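Glyco_hydro_cc domain-containing protein (Trichoderma gamsii, PDB 6UBD) probably binds oligosaccharides related to beta-1,3-glucan, as a subgroup VII member of glycoside hydrolase family 128. Local coordinates at residues 155-158 / 159-163; 186-189 / 190-194; 232-235 / 236-239. All blocks are in the same frame, centred on the assembly; numbering follows the deposited sequence. Where two conformers were deposited one is given.

Contact 1: residues 155-158 / 159-163; sequences LKQF and NQQQL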
# COMPACT_ATOMS: atom_id res chain seq x y z
N LEU A 155 -7.87 -12.07 6.37
CA LEU A 155 -8.79 -11.36 5.48
C LEU A 155 -9.90 -12.34 5.06
O LEU A 155 -11.03 -11.89 4.86
CB LEU A 155 -8.02 -10.80 4.28
CG LEU A 155 -8.82 -9.80 3.44
CD1 LEU A 155 -9.19 -8.54 4.25
CD2 LEU A 155 -8.06 -9.40 2.20
N LYS A 156 -9.61 -13.60 4.95
CA LYS A 156 -10.66 -14.57 4.55
C LYS A 156 -11.78 -14.63 5.59
O LYS A 156 -12.98 -14.64 5.21
CB LYS A 156 -10.01 -15.95 4.30
CG LYS A 156 -10.99 -16.96 3.76
CD LYS A 156 -10.34 -18.17 3.24
CE LYS A 156 -9.60 -17.83 1.98
NZ LYS A 156 -8.88 -19.01 1.43
N GLN A 157 -11.38 -14.59 6.86
CA GLN A 157 -12.34 -14.59 7.98
C GLN A 157 -13.04 -13.23 8.04
O GLN A 157 -14.30 -13.19 8.20
CB GLN A 157 -11.57 -14.97 9.24
CG GLN A 157 -12.50 -15.12 10.46
CD GLN A 157 -13.40 -16.33 10.34
OE1 GLN A 157 -13.03 -17.36 9.77
NE2 GLN A 157 -14.59 -16.26 10.91
N PHE A 158 -12.32 -12.11 7.90
CA PHE A 158 -12.91 -10.75 7.96
C PHE A 158 -13.98 -10.64 6.88
O PHE A 158 -15.05 -10.06 7.11
CB PHE A 158 -11.75 -9.75 7.75
CG PHE A 158 -12.14 -8.29 7.75
CD1 PHE A 158 -12.41 -7.61 8.93
CD2 PHE A 158 -12.21 -7.57 6.58
CE1 PHE A 158 -12.73 -6.27 8.92
CE2 PHE A 158 -12.50 -6.21 6.56
CZ PHE A 158 -12.80 -5.55 7.75
N ASN A 159 -13.70 -11.13 5.68
CA ASN A 159 -14.60 -11.03 4.50
C ASN A 159 -15.92 -11.79 4.72
O ASN A 159 -16.89 -11.46 4.01
CB ASN A 159 -13.90 -11.59 3.27
CG ASN A 159 -14.69 -11.43 1.99
OD1 ASN A 159 -15.04 -10.29 1.66
ND2 ASN A 159 -14.86 -12.50 1.22
N GLN A 160 -15.96 -12.74 5.65
CA GLN A 160 -17.17 -13.52 5.96
C GLN A 160 -17.98 -12.85 7.06
O GLN A 160 -19.09 -13.38 7.42
CB GLN A 160 -16.86 -14.98 6.32
CG GLN A 160 -16.42 -15.85 5.14
CD GLN A 160 -17.41 -15.86 4.00
OE1 GLN A 160 -18.58 -16.19 4.17
NE2 GLN A 160 -16.86 -15.58 2.83
N GLN A 161 -17.59 -11.72 7.60
CA GLN A 161 -18.31 -11.05 8.70
C GLN A 161 -19.32 -10.07 8.15
O GLN A 161 -19.34 -9.72 6.95
CB GLN A 161 -17.28 -10.31 9.55
CG GLN A 161 -16.20 -11.20 10.11
CD GLN A 161 -16.73 -12.43 10.79
OE1 GLN A 161 -16.32 -13.56 10.42
NE2 GLN A 161 -17.65 -12.29 11.71
N GLN A 162 -20.17 -9.53 9.02
CA GLN A 162 -21.22 -8.54 8.67
C GLN A 162 -20.56 -7.15 8.63
O GLN A 162 -20.27 -6.58 9.71
CB GLN A 162 -22.40 -8.66 9.61
CG GLN A 162 -23.49 -7.64 9.36
CD GLN A 162 -24.76 -7.87 10.17
OE1 GLN A 162 -24.78 -8.57 11.19
NE2 GLN A 162 -25.83 -7.30 9.70
N LEU A 163 -20.26 -6.68 7.44
CA LEU A 163 -19.67 -5.36 7.21
C LEU A 163 -20.78 -4.47 6.67
O LEU A 163 -21.44 -4.87 5.71
CB LEU A 163 -18.46 -5.43 6.27
CG LEU A 163 -17.32 -6.37 6.66
CD1 LEU A 163 -16.20 -6.33 5.66
CD2 LEU A 163 -16.77 -6.03 8.04
O HOH W 1 -13.90 -15.07 2.51
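The phenyl ring of Phe-158 and the isobutyl end of Leu-163 meet at about a right angle, five residues apart, as the chain folds back after helix 154-159. Both methyls come from the same side of the ring, near its outer end: CD2 of Leu-163 sits over the face, 4.0 Å from Phe-158 CZ, while CD1 of Leu-163 comes to 3.8 Å from Phe-158 CE2. A trans first torsion (chi1 179°) turns the Phe-158 ring toward Leu-163 of the returning chain, and the branched leucine suits it because one side chain supplies two methyls. The glutamine pair Gln-157 and Gln-161 adds a polar contact. Gln-157 starts out trans and then bends at chi2 (69°), which brings its amide back toward Gln-161, with the two amide planes 32° apart. The resulting bond, Gln-157 NE2 to Gln-161 OE1 at 3.2 Å, is weak. The same OE1 lies 3.0 Å from the backbone O of Gln-157, two acceptors that gain nothing from each other.

In the alpha/beta-barrel fold expected of this family, these residues close a short helix and start the connection to strand 170-176. Asn-159 N bonds to Leu-155 O at 2.9 Å, a regular helical i to i-4 link, whereas Gln-160 N to Gln-157 O and Gln-161 N to Phe-158 O, both 3.1 Å, skip one residue fewer, i to i-3, as the chain winds more tightly at the helix end. Elsewhere Phe-158 meets Trp-154 and also touches Val-124 of helix 120-136, so an aromatic residue fits this buried place. A water donates to Lys-156 O and accepts from Asn-159 ND2 at 3.0 Å, the short amide of Asn-159 reaching it beside the helix.

Contact 2: residues 186-189 / 190-194; sequences IDYY and WNTYQ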
# COMPACT_ATOMS: atom_id res chain seq x y z
N ILE A 186 -0.57 -12.04 -6.73
CA ILE A 186 -1.66 -11.45 -7.55
C ILE A 186 -2.77 -12.50 -7.79
O ILE A 186 -3.98 -12.19 -7.64
CB ILE A 186 -1.07 -10.93 -8.88
CG1 ILE A 186 -0.22 -9.66 -8.66
CG2 ILE A 186 -2.15 -10.65 -9.90
CD1 ILE A 186 0.65 -9.27 -9.82
N ASP A 187 -2.39 -13.67 -8.22
CA ASP A 187 -3.38 -14.72 -8.56
C ASP A 187 -4.21 -15.12 -7.34
O ASP A 187 -5.46 -15.27 -7.45
CB ASP A 187 -2.73 -15.94 -9.21
CG ASP A 187 -2.08 -15.74 -10.56
OD1 ASP A 187 -2.45 -14.84 -11.25
OD2 ASP A 187 -1.21 -16.59 -10.95
N TYR A 188 -3.56 -15.28 -6.19
CA TYR A 188 -4.29 -15.62 -4.96
C TYR A 188 -5.37 -14.56 -4.66
O TYR A 188 -6.54 -14.91 -4.40
CB TYR A 188 -3.36 -15.78 -3.75
CG TYR A 188 -4.12 -16.04 -2.47
CD1 TYR A 188 -4.67 -17.29 -2.15
CD2 TYR A 188 -4.43 -14.98 -1.62
CE1 TYR A 188 -5.45 -17.48 -1.04
CE2 TYR A 188 -5.25 -15.18 -0.52
CZ TYR A 188 -5.70 -16.45 -0.18
OH TYR A 188 -6.55 -16.65 0.88
N TYR A 189 -5.00 -13.27 -4.68
CA TYR A 189 -5.93 -12.22 -4.23
C TYR A 189 -6.99 -11.96 -5.31
O TYR A 189 -8.15 -11.68 -4.91
CB TYR A 189 -5.19 -10.96 -3.75
CG TYR A 189 -4.62 -11.08 -2.35
CD1 TYR A 189 -5.47 -10.95 -1.26
CD2 TYR A 189 -3.27 -11.40 -2.13
CE1 TYR A 189 -4.97 -11.09 0.03
CE2 TYR A 189 -2.76 -11.56 -0.87
CZ TYR A 189 -3.64 -11.40 0.23
OH TYR A 189 -3.16 -11.47 1.52
N TRP A 190 -6.73 -12.09 -6.60
CA TRP A 190 -7.80 -12.02 -7.63
C TRP A 190 -8.74 -13.23 -7.51
O TRP A 190 -9.96 -13.09 -7.48
CB TRP A 190 -7.23 -11.88 -9.08
CG TRP A 190 -8.35 -11.99 -10.07
CD1 TRP A 190 -8.72 -13.08 -10.83
CD2 TRP A 190 -9.43 -11.07 -10.23
NE1 TRP A 190 -9.89 -12.86 -11.52
CE2 TRP A 190 -10.36 -11.62 -11.15
CE3 TRP A 190 -9.65 -9.79 -9.74
CZ2 TRP A 190 -11.52 -10.95 -11.53
CZ3 TRP A 190 -10.78 -9.09 -10.13
CH2 TRP A 190 -11.70 -9.69 -10.99
N ASN A 191 -8.19 -14.41 -7.47
CA ASN A 191 -9.03 -15.62 -7.46
C ASN A 191 -9.93 -15.68 -6.21
O ASN A 191 -11.13 -16.07 -6.31
CB ASN A 191 -8.21 -16.91 -7.56
CG ASN A 191 -7.58 -17.17 -8.90
OD1 ASN A 191 -6.58 -17.88 -8.95
ND2 ASN A 191 -8.19 -16.66 -9.95
N THR A 192 -9.37 -15.26 -5.06
CA THR A 192 -10.08 -15.37 -3.76
C THR A 192 -11.14 -14.24 -3.58
O THR A 192 -12.26 -14.52 -3.13
CB THR A 192 -9.08 -15.40 -2.60
OG1 THR A 192 -8.16 -16.50 -2.79
CG2 THR A 192 -9.82 -15.59 -1.30
N TYR A 193 -10.81 -12.98 -3.95
CA TYR A 193 -11.68 -11.82 -3.64
C TYR A 193 -12.34 -11.21 -4.87
O TYR A 193 -13.31 -10.45 -4.72
CB TYR A 193 -10.96 -10.83 -2.72
CG TYR A 193 -10.49 -11.47 -1.43
CD1 TYR A 193 -11.39 -11.70 -0.37
CD2 TYR A 193 -9.16 -11.85 -1.24
CE1 TYR A 193 -10.98 -12.35 0.78
CE2 TYR A 193 -8.75 -12.50 -0.08
CZ TYR A 193 -9.66 -12.75 0.93
OH TYR A 193 -9.31 -13.39 2.07
N GLN A 194 -11.78 -11.42 -6.07
CA GLN A 194 -12.55 -11.07 -7.30
C GLN A 194 -12.79 -9.55 -7.43
O GLN A 194 -13.77 -9.16 -8.08
CB GLN A 194 -13.83 -11.91 -7.36
CG GLN A 194 -13.50 -13.41 -7.49
CD GLN A 194 -13.37 -13.91 -8.91
OE1 GLN A 194 -14.25 -13.74 -9.76
NE2 GLN A 194 -12.22 -14.50 -9.23
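The backbone of 186-194 is the last part of helix 179-193, with i to i-4 bonds from Trp-190 N to Ile-186 O (2.9 Å) through to Tyr-193 N to Tyr-189 O, until Gln-194 turns into the left-handed region (phi 66°) while its N still bonds to Trp-190 O. Tyr-188 O is gripped twice, by Thr-192 N at 2.9 Å and by Thr-192 OG1 at 2.8 Å, the two donors coming from opposite faces of the carbonyl plane. Threonine suits this place because its hydroxyl, held beside its own backbone N (chi1 -57°), can bend back one helical turn. That hydroxyl oxygen also lies over one face of the Tyr-188 ring, displaced toward the rim, 3.4 Å from Tyr-188 CE1. Tyr-189 and Tyr-193, one turn apart, run side by side and point the same way, with Tyr-189 CD1 3.8 Å from Tyr-193 CD2. The preceding ring, Tyr-188, places its CD2 over the centre of the Tyr-189 ring.

The hydroxyls of Tyr-188 and Tyr-193 converge on Glu-152 OE2, each bonded to it, and Tyr-188 OH has a further weak bond to Lys-156 NZ. Tyrosine thus pairs apolar ring packing with a polar end, and two phenols sharing one carboxylate oxygen would be expected to stabilise its negative charge.

Contact 3: residues 232-235 / 236-239; sequences EANE and HVLA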
# COMPACT_ATOMS: atom_id res chain seq x y z
N GLU A 232 2.10 -3.01 -14.83
CA GLU A 232 1.46 -2.17 -15.89
C GLU A 232 0.66 -3.05 -16.88
O GLU A 232 -0.45 -2.66 -17.30
CB GLU A 232 2.48 -1.25 -16.56
CG GLU A 232 3.00 -0.13 -15.66
CD GLU A 232 2.00 1.00 -15.42
OE1 GLU A 232 0.91 1.04 -16.09
OE2 GLU A 232 2.32 1.86 -14.49
N ALA A 233 1.15 -4.25 -17.20
CA ALA A 233 0.47 -5.16 -18.14
C ALA A 233 -0.70 -5.92 -17.48
O ALA A 233 -1.56 -6.34 -18.23
CB ALA A 233 1.50 -6.08 -18.74
N ASN A 234 -0.71 -6.08 -16.16
CA ASN A 234 -1.70 -6.95 -15.51
C ASN A 234 -3.06 -6.20 -15.38
O ASN A 234 -3.13 -5.11 -14.72
CB ASN A 234 -1.22 -7.43 -14.14
CG ASN A 234 -2.19 -8.42 -13.54
OD1 ASN A 234 -3.23 -8.06 -13.01
ND2 ASN A 234 -1.81 -9.69 -13.60
N GLU A 235 -4.14 -6.77 -15.91
CA GLU A 235 -5.45 -6.07 -15.95
C GLU A 235 -6.03 -5.87 -14.53
O GLU A 235 -6.85 -4.98 -14.40
CB GLU A 235 -6.47 -6.84 -16.82
CG GLU A 235 -6.81 -8.23 -16.35
CD GLU A 235 -7.77 -9.00 -17.25
OE1 GLU A 235 -8.86 -8.48 -17.49
OE2 GLU A 235 -7.49 -10.15 -17.55
N HIS A 236 -5.66 -6.72 -13.58
CA HIS A 236 -6.24 -6.69 -12.22
C HIS A 236 -5.48 -5.78 -11.27
O HIS A 236 -6.05 -5.42 -10.23
CB HIS A 236 -6.35 -8.11 -11.61
CG HIS A 236 -7.12 -9.06 -12.42
ND1 HIS A 236 -8.44 -8.84 -12.83
CD2 HIS A 236 -6.83 -10.32 -12.84
CE1 HIS A 236 -8.87 -9.87 -13.52
NE2 HIS A 236 -7.92 -10.80 -13.50
N VAL A 237 -4.26 -5.35 -11.58
CA VAL A 237 -3.49 -4.43 -10.74
C VAL A 237 -3.82 -3.01 -11.18
O VAL A 237 -3.44 -2.61 -12.28
CB VAL A 237 -1.98 -4.70 -10.80
CG1 VAL A 237 -1.21 -3.67 -9.98
CG2 VAL A 237 -1.68 -6.12 -10.25
N LEU A 238 -4.49 -2.23 -10.33
CA LEU A 238 -4.91 -0.85 -10.71
C LEU A 238 -4.03 0.23 -10.05
O LEU A 238 -4.17 1.39 -10.46
CB LEU A 238 -6.40 -0.64 -10.44
CG LEU A 238 -7.34 -1.44 -11.36
CD1 LEU A 238 -8.74 -1.00 -11.17
CD2 LEU A 238 -6.93 -1.43 -12.86
N ALA A 239 -3.15 -0.12 -9.11
CA ALA A 239 -2.23 0.84 -8.45
C ALA A 239 -1.13 0.05 -7.79
O ALA A 239 -1.35 -1.10 -7.34
CB ALA A 239 -2.99 1.69 -7.43
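A type I beta turn from Asn-234 to Val-237, with an Asx turn built into its first half, connects helix 217-233 to strand 237-243, an alpha-to-beta connection of the expected barrel. Asn-234 OD1 accepts from His-236 N at 2.8 Å, the bond that defines the Asx turn. Val-237 N adds two weak bonds, to Asn-234 O at 3.3 Å and to Asn-234 OD1 at 3.2 Å. Asparagine fits because, with its CG trans to the backbone N (chi1 -175°), the short amide folds over the turn and presents its oxygen to both N-H groups; the same oxygen also meets Val-237 CG2.

Beyond it, Glu-235 and His-236 point the same way. Glu-235 CG lies over the centre of the imidazole at 3.8 Å, 5° off the ring normal, a CH-pi contact, and the carboxylate is stacked parallel to the ring within 4°. Trp-190 stacks on the opposite face, which leaves the imidazole between an aliphatic chain and an indole. An alanine in place of His-236 would probably leave the Trp-190 indole without its stacking partner and the Glu-235 chain free to swing.

Glu-235 OE2 stands 4.1 Å from His-236 NE2, too far for a bond but near enough that the carboxylate might favour a protonated ring; the flat, polarisable imidazole is suited to such a place between the Glu-235 chain and the indole.

Overall arrangement
Contact 2 is the middle member: its centre is 15 Å from that of contact 1 and 13 Å from that of contact 3, while contacts 1 and 3 keep about 13 Å between nearest atoms. Toward contact 1 it offers Tyr-193, whose OH comes 2.9 Å from Lys-156 N; Glu-152, bonded to Lys-156 N and to the hydroxyls of Tyr-188 and Tyr-193, ties the two helices together. Toward contact 3, Trp-190 CE2 lies 3.3 Å from His-236 CE1, and Ile-186 packs on Val-237. Contact 2 leads into strand 197-206 and contact 3 runs into the start of its parallel neighbour 237-243; barrels of this kind carry their binding cleft at the C-terminal strand ends.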